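Local structure of superoxide dismutase (Chaetomium thermophilum, 4BR6) at residues E24-K29 with T75-N80; S28-T33 with W162-Y167. The protein probably protects cells from oxygen radicals as a manganese superoxide dismutase, turning superoxide and protons into hydrogen peroxide and dioxygen. One frame throughout, in Å; residues are numbered along the deposited sequence.

Contact 1. Residues E24-K29 with T75-N80. With MN3 (manganese (III) ion), chain I.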
ATOM      1  N   GLU B  24      30.413   2.968   2.748  1.00 18.58           N
ATOM      2  CA  GLU B  24      30.897   1.628   3.080  1.00 17.58           C
ATOM      3  C   GLU B  24      29.768   0.688   3.500  1.00 18.49           C
ATOM      4  O   GLU B  24      29.623  -0.414   2.954  1.00 16.40           O
ATOM      5  CB  GLU B  24      31.954   1.688   4.192  1.00 17.00           C
ATOM      6  CG  GLU B  24      32.333   0.307   4.751  1.00 25.28           C
ATOM      7  CD  GLU B  24      33.571   0.336   5.621  1.00 26.24           C
ATOM      8  OE1 GLU B  24      33.508   0.935   6.715  1.00 24.30           O
ATOM      9  OE2 GLU B  24      34.601  -0.242   5.209  1.00 33.49           O
ATOM     10  N   LEU B  25      28.978   1.130   4.472  1.00 16.21           N
ATOM     11  CA  LEU B  25      27.837   0.363   4.968  1.00 15.98           C
ATOM     12  C   LEU B  25      26.789   0.151   3.883  1.00 16.36           C
ATOM     13  O   LEU B  25      26.308  -0.956   3.664  1.00 14.72           O
ATOM     14  CB  LEU B  25      27.165   1.109   6.121  1.00 15.55           C
ATOM     15  CG  LEU B  25      27.886   1.178   7.464  1.00 19.32           C
ATOM     16  CD1 LEU B  25      27.079   2.022   8.441  1.00 19.36           C
ATOM     17  CD2 LEU B  25      28.107  -0.204   8.023  1.00 14.84           C
ATOM     18  N   HIS B  26      26.413   1.246   3.240  1.00 16.38           N
ATOM     19  CA  HIS B  26      25.378   1.238   2.219  1.00 16.74           C
ATOM     20  C   HIS B  26      25.649   0.190   1.133  1.00 18.74           C
ATOM     21  O   HIS B  26      24.724  -0.451   0.635  1.00 19.57           O
ATOM     22  CB  HIS B  26      25.321   2.617   1.581  1.00 17.53           C
ATOM     23  CG  HIS B  26      23.985   2.992   1.040  1.00 14.47           C
ATOM     24  ND1 HIS B  26      23.721   4.256   0.562  1.00 16.25           N
ATOM     25  CD2 HIS B  26      22.833   2.293   0.909  1.00 15.44           C
ATOM     26  CE1 HIS B  26      22.471   4.313   0.145  1.00 13.29           C
ATOM     27  NE2 HIS B  26      21.911   3.136   0.347  1.00 12.77           N
ATOM     28  N   HIS B  27      26.925   0.024   0.787  1.00 15.66           N
ATOM     29  CA  HIS B  27      27.362  -0.880  -0.280  1.00 17.72           C
ATOM     30  C   HIS B  27      27.665  -2.272   0.249  1.00 17.24           C
ATOM     31  O   HIS B  27      27.039  -3.249  -0.166  1.00 15.16           O
ATOM     32  CB  HIS B  27      28.622  -0.307  -0.942  1.00 15.92           C
ATOM     33  CG  HIS B  27      29.121  -1.095  -2.117  1.00 20.86           C
ATOM     34  ND1 HIS B  27      30.257  -1.875  -2.061  1.00 19.50           N
ATOM     35  CD2 HIS B  27      28.668  -1.190  -3.392  1.00 20.98           C
ATOM     36  CE1 HIS B  27      30.468  -2.432  -3.240  1.00 19.72           C
ATOM     37  NE2 HIS B  27      29.518  -2.034  -4.065  1.00 20.24           N
ATOM     38  N   SER B  28      28.628  -2.358   1.165  1.00 19.02           N
ATOM     39  CA  SER B  28      29.106  -3.645   1.660  1.00 20.96           C
ATOM     40  C   SER B  28      28.045  -4.380   2.478  1.00 19.62           C
ATOM     41  O   SER B  28      27.974  -5.603   2.427  1.00 23.88           O
ATOM     42  CB  SER B  28      30.395  -3.480   2.478  1.00 23.44           C
ATOM     43  OG  SER B  28      30.148  -2.871   3.735  1.00 21.00           O
ATOM     44  N   LYS B  29      27.221  -3.646   3.221  1.00 22.15           N
ATOM     45  CA  LYS B  29      26.209  -4.267   4.069  1.00 17.67           C
ATOM     46  C   LYS B  29      24.842  -4.256   3.405  1.00 20.33           C
ATOM     47  O   LYS B  29      24.297  -5.310   3.106  1.00 17.21           O
ATOM     48  CB  LYS B  29      26.132  -3.588   5.445  1.00 21.86           C
ATOM     49  CG  LYS B  29      27.430  -3.633   6.253  1.00 19.87           C
ATOM     50  CD  LYS B  29      27.924  -5.062   6.431  1.00 29.00           C
ATOM     51  CE  LYS B  29      29.177  -5.124   7.278  1.00 34.62           C
ATOM     52  NZ  LYS B  29      29.776  -6.482   7.272  1.00 32.17           N
ATOM     53  N   THR B  75      22.147  -0.463  -7.608  1.00 16.51           N
ATOM     54  CA  THR B  75      23.043  -0.586  -8.753  1.00 15.00           C
ATOM     55  C   THR B  75      23.061   0.704  -9.544  1.00 14.84           C
ATOM     56  O   THR B  75      24.128   1.261  -9.805  1.00 16.85           O
ATOM     57  CB  THR B  75      22.659  -1.743  -9.677  1.00 17.21           C
ATOM     58  OG1 THR B  75      22.977  -2.974  -9.017  1.00 15.11           O
ATOM     59  CG2 THR B  75      23.441  -1.663 -10.990  1.00 18.75           C
ATOM     60  N   LEU B  76      21.884   1.178  -9.937  1.00 12.97           N
ATOM     61  CA  LEU B  76      21.790   2.446 -10.653  1.00 18.56           C
ATOM     62  C   LEU B  76      22.280   3.633  -9.819  1.00 15.75           C
ATOM     63  O   LEU B  76      22.898   4.541 -10.354  1.00 17.58           O
ATOM     64  CB  LEU B  76      20.356   2.714 -11.092  1.00 18.25           C
ATOM     65  CG  LEU B  76      19.754   1.745 -12.103  1.00 16.77           C
ATOM     66  CD1 LEU B  76      18.316   2.163 -12.366  1.00 20.15           C
ATOM     67  CD2 LEU B  76      20.536   1.709 -13.387  1.00 14.63           C
ATOM     68  N   PHE B  77      21.983   3.630  -8.520  1.00 12.87           N
ATOM     69  CA  PHE B  77      22.408   4.706  -7.620  1.00 13.99           C
ATOM     70  C   PHE B  77      23.931   4.920  -7.684  1.00 16.81           C
ATOM     71  O   PHE B  77      24.393   6.027  -7.928  1.00 17.65           O
ATOM     72  CB  PHE B  77      21.980   4.403  -6.177  1.00 14.19           C
ATOM     73  CG  PHE B  77      22.124   5.568  -5.224  1.00 15.06           C
ATOM     74  CD1 PHE B  77      21.754   6.856  -5.589  1.00 13.86           C
ATOM     75  CD2 PHE B  77      22.598   5.365  -3.934  1.00 19.38           C
ATOM     76  CE1 PHE B  77      21.882   7.903  -4.701  1.00 14.97           C
ATOM     77  CE2 PHE B  77      22.721   6.425  -3.047  1.00 13.37           C
ATOM     78  CZ  PHE B  77      22.362   7.680  -3.429  1.00 12.63           C
ATOM     79  N   TRP B  78      24.708   3.860  -7.478  1.00 15.78           N
ATOM     80  CA  TRP B  78      26.156   3.986  -7.498  1.00 15.97           C
ATOM     81  C   TRP B  78      26.644   4.540  -8.825  1.00 18.24           C
ATOM     82  O   TRP B  78      27.579   5.346  -8.868  1.00 16.81           O
ATOM     83  CB  TRP B  78      26.837   2.639  -7.270  1.00 18.19           C
ATOM     84  CG  TRP B  78      26.366   1.856  -6.103  1.00 12.53           C
ATOM     85  CD1 TRP B  78      26.161   0.526  -6.080  1.00 11.87           C
ATOM     86  CD2 TRP B  78      26.055   2.337  -4.786  1.00 12.55           C
ATOM     87  NE1 TRP B  78      25.732   0.140  -4.849  1.00 15.33           N
ATOM     88  CE2 TRP B  78      25.651   1.230  -4.033  1.00 14.66           C
ATOM     89  CE3 TRP B  78      26.062   3.589  -4.180  1.00 17.21           C
ATOM     90  CZ2 TRP B  78      25.267   1.329  -2.702  1.00 12.82           C
ATOM     91  CZ3 TRP B  78      25.685   3.687  -2.858  1.00 13.72           C
ATOM     92  CH2 TRP B  78      25.293   2.566  -2.135  1.00 12.91           C
ATOM     93  N   GLU B  79      26.009   4.087  -9.903  1.00 18.14           N
ATOM     94  CA  GLU B  79      26.375   4.503 -11.246  1.00 19.90           C
ATOM     95  C   GLU B  79      26.150   5.984 -11.486  1.00 19.53           C
ATOM     96  O   GLU B  79      26.887   6.584 -12.273  1.00 20.42           O
ATOM     97  CB  GLU B  79      25.568   3.729 -12.277  1.00 19.80           C
ATOM     98  CG  GLU B  79      25.896   2.272 -12.376  1.00 20.77           C
ATOM     99  CD  GLU B  79      25.077   1.606 -13.465  1.00 21.30           C
ATOM    100  OE1 GLU B  79      24.198   2.291 -14.039  1.00 27.23           O
ATOM    101  OE2 GLU B  79      25.299   0.414 -13.750  1.00 23.71           O
ATOM    102  N   ASN B  80      25.134   6.576 -10.845  1.00 17.43           N
ATOM    103  CA  ASN B  80      24.901   8.023 -11.021  1.00 18.71           C
ATOM    104  C   ASN B  80      25.474   8.866  -9.881  1.00 17.45           C
ATOM    105  O   ASN B  80      25.007   9.960  -9.599  1.00 17.25           O
ATOM    106  CB  ASN B  80      23.438   8.404 -11.417  1.00 19.21           C
ATOM    107  CG  ASN B  80      22.398   8.230 -10.295  1.00 18.89           C
ATOM    108  OD1 ASN B  80      21.400   7.526 -10.474  1.00 13.25           O
ATOM    109  ND2 ASN B  80      22.589   8.922  -9.171  1.00 20.82           N
TER
HETATM  110 MN   MN3 I 301      19.619   2.443   0.228  1.00 15.88          MN
HETATM  111  O   HOH W   1      17.366   1.415   0.699  1.00 33.99           O
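The alpha-hairpin of the iron/manganese superoxide dismutase fold is joined here beside its metal site, where His26 and His27 of helix 20-50 meet Phe77 and Trp78 of helix 61-79. The two short helical segments run roughly antiparallel, 138° between their directions, with axes 11.9 Å apart. That gap is wide, and four aromatic side chains fill it as a buried cluster. Trp78 reaches between the two histidines. Its six-membered ring comes edge-on to the face of His26 in a T-shaped pair, planes at 87°, with Trp78 CH2 3.5 Å from His26 CG. His27 repeats the theme with roles reversed. Here the His27 ring edge points at the face of the indole five-membered ring, in an offset edge-to-face pair, and His27 CD2 lies 3.5 Å from Trp78 NE1. The indole N-H does not bond to His27; its polar partner is His31. Both nitrogens of His27 are held outside the contact, ND1 by the hydroxyl of Tyr11 and NE2 by the carbonyl of Pro5. This should fix the tilt of the ring against the indole. His26 CG stands anti to the backbone N (chi1 -152°), which carries the ring out toward the metal. Phe77 closes on the far end of that ring at an oblique angle, its CE2 3.8 Å from His26 CE1. His74, Asp160, His164 and a water complete the manganese coordination. The bond from this segment is His26 NE2 to manganese, 2.4 Å.

Contact 2. Residues S28-T33 with W162-Y167. With MN3 (manganese (III) ion), chain I.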
ATOM      1  N   SER B  28      28.628  -2.358   1.165  1.00 19.02           N
ATOM      2  CA  SER B  28      29.106  -3.645   1.660  1.00 20.96           C
ATOM      3  C   SER B  28      28.045  -4.380   2.478  1.00 19.62           C
ATOM      4  O   SER B  28      27.974  -5.603   2.427  1.00 23.88           O
ATOM      5  CB  SER B  28      30.395  -3.480   2.478  1.00 23.44           C
ATOM      6  OG  SER B  28      30.148  -2.871   3.735  1.00 21.00           O
ATOM      7  N   LYS B  29      27.221  -3.646   3.221  1.00 22.15           N
ATOM      8  CA  LYS B  29      26.209  -4.267   4.069  1.00 17.67           C
ATOM      9  C   LYS B  29      24.842  -4.256   3.405  1.00 20.33           C
ATOM     10  O   LYS B  29      24.297  -5.310   3.106  1.00 17.21           O
ATOM     11  CB  LYS B  29      26.132  -3.588   5.445  1.00 21.86           C
ATOM     12  CG  LYS B  29      27.430  -3.633   6.253  1.00 19.87           C
ATOM     13  CD  LYS B  29      27.924  -5.062   6.431  1.00 29.00           C
ATOM     14  CE  LYS B  29      29.177  -5.124   7.278  1.00 34.62           C
ATOM     15  NZ  LYS B  29      29.776  -6.482   7.272  1.00 32.17           N
ATOM     16  N   HIS B  30      24.297  -3.066   3.171  1.00 19.88           N
ATOM     17  CA  HIS B  30      22.906  -2.940   2.741  1.00 22.76           C
ATOM     18  C   HIS B  30      22.628  -3.571   1.383  1.00 18.94           C
ATOM     19  O   HIS B  30      21.763  -4.436   1.259  1.00 21.45           O
ATOM     20  CB  HIS B  30      22.478  -1.473   2.736  1.00 21.33           C
ATOM     21  CG  HIS B  30      22.154  -0.944   4.094  1.00 21.08           C
ATOM     22  ND1 HIS B  30      20.974  -1.239   4.740  1.00 19.15           N
ATOM     23  CD2 HIS B  30      22.855  -0.152   4.936  1.00 17.00           C
ATOM     24  CE1 HIS B  30      20.959  -0.641   5.917  1.00 13.71           C
ATOM     25  NE2 HIS B  30      22.089   0.023   6.059  1.00 15.02           N
ATOM     26  N   HIS B  31      23.358  -3.142   0.362  1.00 19.85           N
ATOM     27  CA  HIS B  31      23.168  -3.679  -0.983  1.00 19.27           C
ATOM     28  C   HIS B  31      23.498  -5.179  -1.048  1.00 18.76           C
ATOM     29  O   HIS B  31      22.838  -5.934  -1.757  1.00 16.25           O
ATOM     30  CB  HIS B  31      24.042  -2.903  -1.966  1.00 16.92           C
ATOM     31  CG  HIS B  31      23.735  -3.170  -3.410  1.00 15.27           C
ATOM     32  ND1 HIS B  31      24.433  -2.562  -4.415  1.00 18.93           N
ATOM     33  CD2 HIS B  31      22.820  -3.969  -4.005  1.00 14.25           C
ATOM     34  CE1 HIS B  31      23.968  -2.972  -5.588  1.00 11.37           C
ATOM     35  NE2 HIS B  31      22.996  -3.827  -5.362  1.00 12.27           N
ATOM     36  N   GLN B  32      24.523  -5.602  -0.318  1.00 19.18           N
ATOM     37  CA  GLN B  32      24.905  -7.007  -0.296  1.00 18.36           C
ATOM     38  C   GLN B  32      23.744  -7.858   0.215  1.00 22.88           C
ATOM     39  O   GLN B  32      23.494  -8.951  -0.293  1.00 20.99           O
ATOM     40  CB  GLN B  32      26.127  -7.213   0.601  1.00 23.38           C
ATOM     41  CG  GLN B  32      26.679  -8.641   0.640  1.00 20.97           C
ATOM     42  CD  GLN B  32      27.321  -9.070  -0.668  1.00 28.07           C
ATOM     43  OE1 GLN B  32      28.381  -8.564  -1.049  1.00 22.52           O
ATOM     44  NE2 GLN B  32      26.690 -10.021  -1.358  1.00 29.29           N
ATOM     45  N   THR B  33      23.051  -7.353   1.233  1.00 19.71           N
ATOM     46  CA  THR B  33      21.900  -8.038   1.816  1.00 18.82           C
ATOM     47  C   THR B  33      20.802  -8.248   0.772  1.00 21.05           C
ATOM     48  O   THR B  33      20.166  -9.305   0.727  1.00 21.49           O
ATOM     49  CB  THR B  33      21.347  -7.222   3.003  1.00 22.20           C
ATOM     50  OG1 THR B  33      22.407  -6.981   3.931  1.00 25.50           O
ATOM     51  CG2 THR B  33      20.208  -7.941   3.712  1.00 21.55           C
ATOM     52  N   TRP B 162      15.916   6.598   1.951  1.00 17.62           N
ATOM     53  CA  TRP B 162      15.932   5.823   3.184  1.00 18.80           C
ATOM     54  C   TRP B 162      16.869   6.532   4.152  1.00 18.81           C
ATOM     55  O   TRP B 162      17.833   7.154   3.731  1.00 15.34           O
ATOM     56  CB  TRP B 162      16.462   4.403   2.959  1.00 20.14           C
ATOM     57  CG  TRP B 162      15.537   3.461   2.237  1.00 18.00           C
ATOM     58  CD1 TRP B 162      14.978   3.633   1.006  1.00 13.20           C
ATOM     59  CD2 TRP B 162      15.095   2.180   2.701  1.00 17.49           C
ATOM     60  NE1 TRP B 162      14.200   2.552   0.687  1.00 16.43           N
ATOM     61  CE2 TRP B 162      14.262   1.644   1.707  1.00 15.67           C
ATOM     62  CE3 TRP B 162      15.319   1.447   3.868  1.00 19.32           C
ATOM     63  CZ2 TRP B 162      13.641   0.399   1.845  1.00 16.04           C
ATOM     64  CZ3 TRP B 162      14.698   0.209   3.999  1.00 20.53           C
ATOM     65  CH2 TRP B 162      13.880  -0.300   2.995  1.00 15.54           C
ATOM     66  N   GLU B 163      16.596   6.430   5.449  1.00 13.60           N
ATOM     67  CA  GLU B 163      17.394   7.130   6.436  1.00 11.62           C
ATOM     68  C   GLU B 163      18.836   6.624   6.486  1.00 14.71           C
ATOM     69  O   GLU B 163      19.748   7.364   6.842  1.00 11.89           O
ATOM     70  CB  GLU B 163      16.715   7.035   7.800  1.00 14.90           C
ATOM     71  CG  GLU B 163      15.418   7.863   7.838  1.00 13.88           C
ATOM     72  CD  GLU B 163      14.578   7.665   9.096  1.00 13.97           C
ATOM     73  OE1 GLU B 163      14.532   6.540   9.644  1.00 18.58           O
ATOM     74  OE2 GLU B 163      13.956   8.643   9.542  1.00 12.17           O
ATOM     75  N   HIS B 164      19.068   5.374   6.096  1.00 16.07           N
ATOM     76  CA  HIS B 164      20.438   4.857   6.128  1.00 14.78           C
ATOM     77  C   HIS B 164      21.300   5.528   5.059  1.00 10.84           C
ATOM     78  O   HIS B 164      22.517   5.392   5.069  1.00 14.16           O
ATOM     79  CB  HIS B 164      20.489   3.335   5.969  1.00 15.95           C
ATOM     80  CG  HIS B 164      19.973   2.842   4.658  1.00 16.07           C
ATOM     81  ND1 HIS B 164      18.936   1.939   4.562  1.00 17.41           N
ATOM     82  CD2 HIS B 164      20.355   3.114   3.391  1.00 15.58           C
ATOM     83  CE1 HIS B 164      18.702   1.676   3.291  1.00 21.78           C
ATOM     84  NE2 HIS B 164      19.549   2.376   2.561  1.00 16.30           N
ATOM     85  N   ALA B 165      20.672   6.256   4.140  1.00 16.01           N
ATOM     86  CA  ALA B 165      21.418   6.951   3.107  1.00 14.22           C
ATOM     87  C   ALA B 165      22.072   8.240   3.641  1.00 12.81           C
ATOM     88  O   ALA B 165      22.912   8.825   2.962  1.00 14.03           O
ATOM     89  CB  ALA B 165      20.521   7.259   1.909  1.00 10.88           C
ATOM     90  N   TYR B 166      21.700   8.673   4.847  1.00 14.11           N
ATOM     91  CA  TYR B 166      22.163   9.970   5.365  1.00 12.77           C
ATOM     92  C   TYR B 166      22.261  10.138   6.875  1.00 11.89           C
ATOM     93  O   TYR B 166      22.897  11.075   7.338  1.00 15.01           O
ATOM     94  CB  TYR B 166      21.280  11.102   4.840  1.00 17.00           C
ATOM     95  CG  TYR B 166      19.793  11.008   5.191  1.00 14.77           C
ATOM     96  CD1 TYR B 166      19.295  11.507   6.392  1.00 15.17           C
ATOM     97  CD2 TYR B 166      18.887  10.450   4.300  1.00 14.05           C
ATOM     98  CE1 TYR B 166      17.935  11.425   6.697  1.00 15.54           C
ATOM     99  CE2 TYR B 166      17.533  10.375   4.596  1.00 17.50           C
ATOM    100  CZ  TYR B 166      17.061  10.860   5.788  1.00 15.21           C
ATOM    101  OH  TYR B 166      15.709  10.779   6.060  1.00 15.55           O
ATOM    102  N   TYR B 167      21.651   9.257   7.651  1.00 13.76           N
ATOM    103  CA  TYR B 167      21.461   9.572   9.073  1.00 14.24           C
ATOM    104  C   TYR B 167      22.761   9.684   9.877  1.00 14.36           C
ATOM    105  O   TYR B 167      22.861  10.531  10.761  1.00 15.93           O
ATOM    106  CB  TYR B 167      20.521   8.584   9.761  1.00 16.95           C
ATOM    107  CG  TYR B 167      19.677   9.218  10.854  1.00 16.76           C
ATOM    108  CD1 TYR B 167      20.172   9.370  12.147  1.00 19.80           C
ATOM    109  CD2 TYR B 167      18.393   9.678  10.592  1.00 15.45           C
ATOM    110  CE1 TYR B 167      19.407   9.950  13.142  1.00 15.22           C
ATOM    111  CE2 TYR B 167      17.627  10.262  11.587  1.00 15.90           C
ATOM    112  CZ  TYR B 167      18.140  10.386  12.848  1.00 17.98           C
ATOM    113  OH  TYR B 167      17.390  10.948  13.839  1.00 15.13           O
TER
HETATM  114 MN   MN3 I 301      19.619   2.443   0.228  1.00 15.88          MN
HETATM  115  O   HOH W   1      17.366   1.415   0.699  1.00 33.99           O
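The His164 ring is sandwiched, with the His30 ring over one face and the CB of Trp162 over the other, 3.5 Å above the ring plane. His30 and His164 form a face-to-face stack at the manganese site of this iron/manganese superoxide dismutase. The centroids are 4.0 Å apart and the planes 26° from parallel. The overlap is offset toward the ring rims: His30 CE1 lies 3.5 Å from His164 ND1, and His30 NE2 sits 3.7 Å from His164 CB. The stack joins helix 20-50 of the alpha-hairpin to the loop after strand 153-160. His164 CG lies between the backbone N and the carbonyl carbon (chi1 63°), a turn that leaves NE2 facing the metal. One nitrogen of each ring is hydrogen-bonded across the subunit interface. His164 ND1 is hydrogen-bonded to Glu163 of the second subunit, and His30 NE2 to Tyr167 of the second subunit. The first of these bonds probably makes His164 a more electron-rich ligand. An alanine in place of the His30 imidazole would take away the stack on His164, and would probably leave Tyr167 of the second subunit without its imidazole partner. Trp162 also turns a ring face toward the metal-bound water, which lies above the rim of the indole. On the metal side, His164 NE2 binds manganese at 2.3 Å.

In the fold
Contacts 1 and 2 meet at one manganese ion, and each supplies a histidine ligand to it. Their centres are about 8 Å apart, and His26 NE2 lies 3.3 Å from His164 NE2. Both start from helix 20-50 and share Ser28 and Lys29. Contact 1 stays within the alpha-hairpin, whereas contact 2 ties that hairpin to the C-terminal domain. Two probable hydrogen bonds join them directly: Leu25 O to His30 N at 3.0 Å, within the helix, and Trp78 NE1 to His31 ND1, also 3.0 Å. His31 in turn reaches His71 through NE2. Both contacts border the second subunit, and Leu25 packs on Tyr167 of that subunit. The metal site is thus built close to the dimer interface.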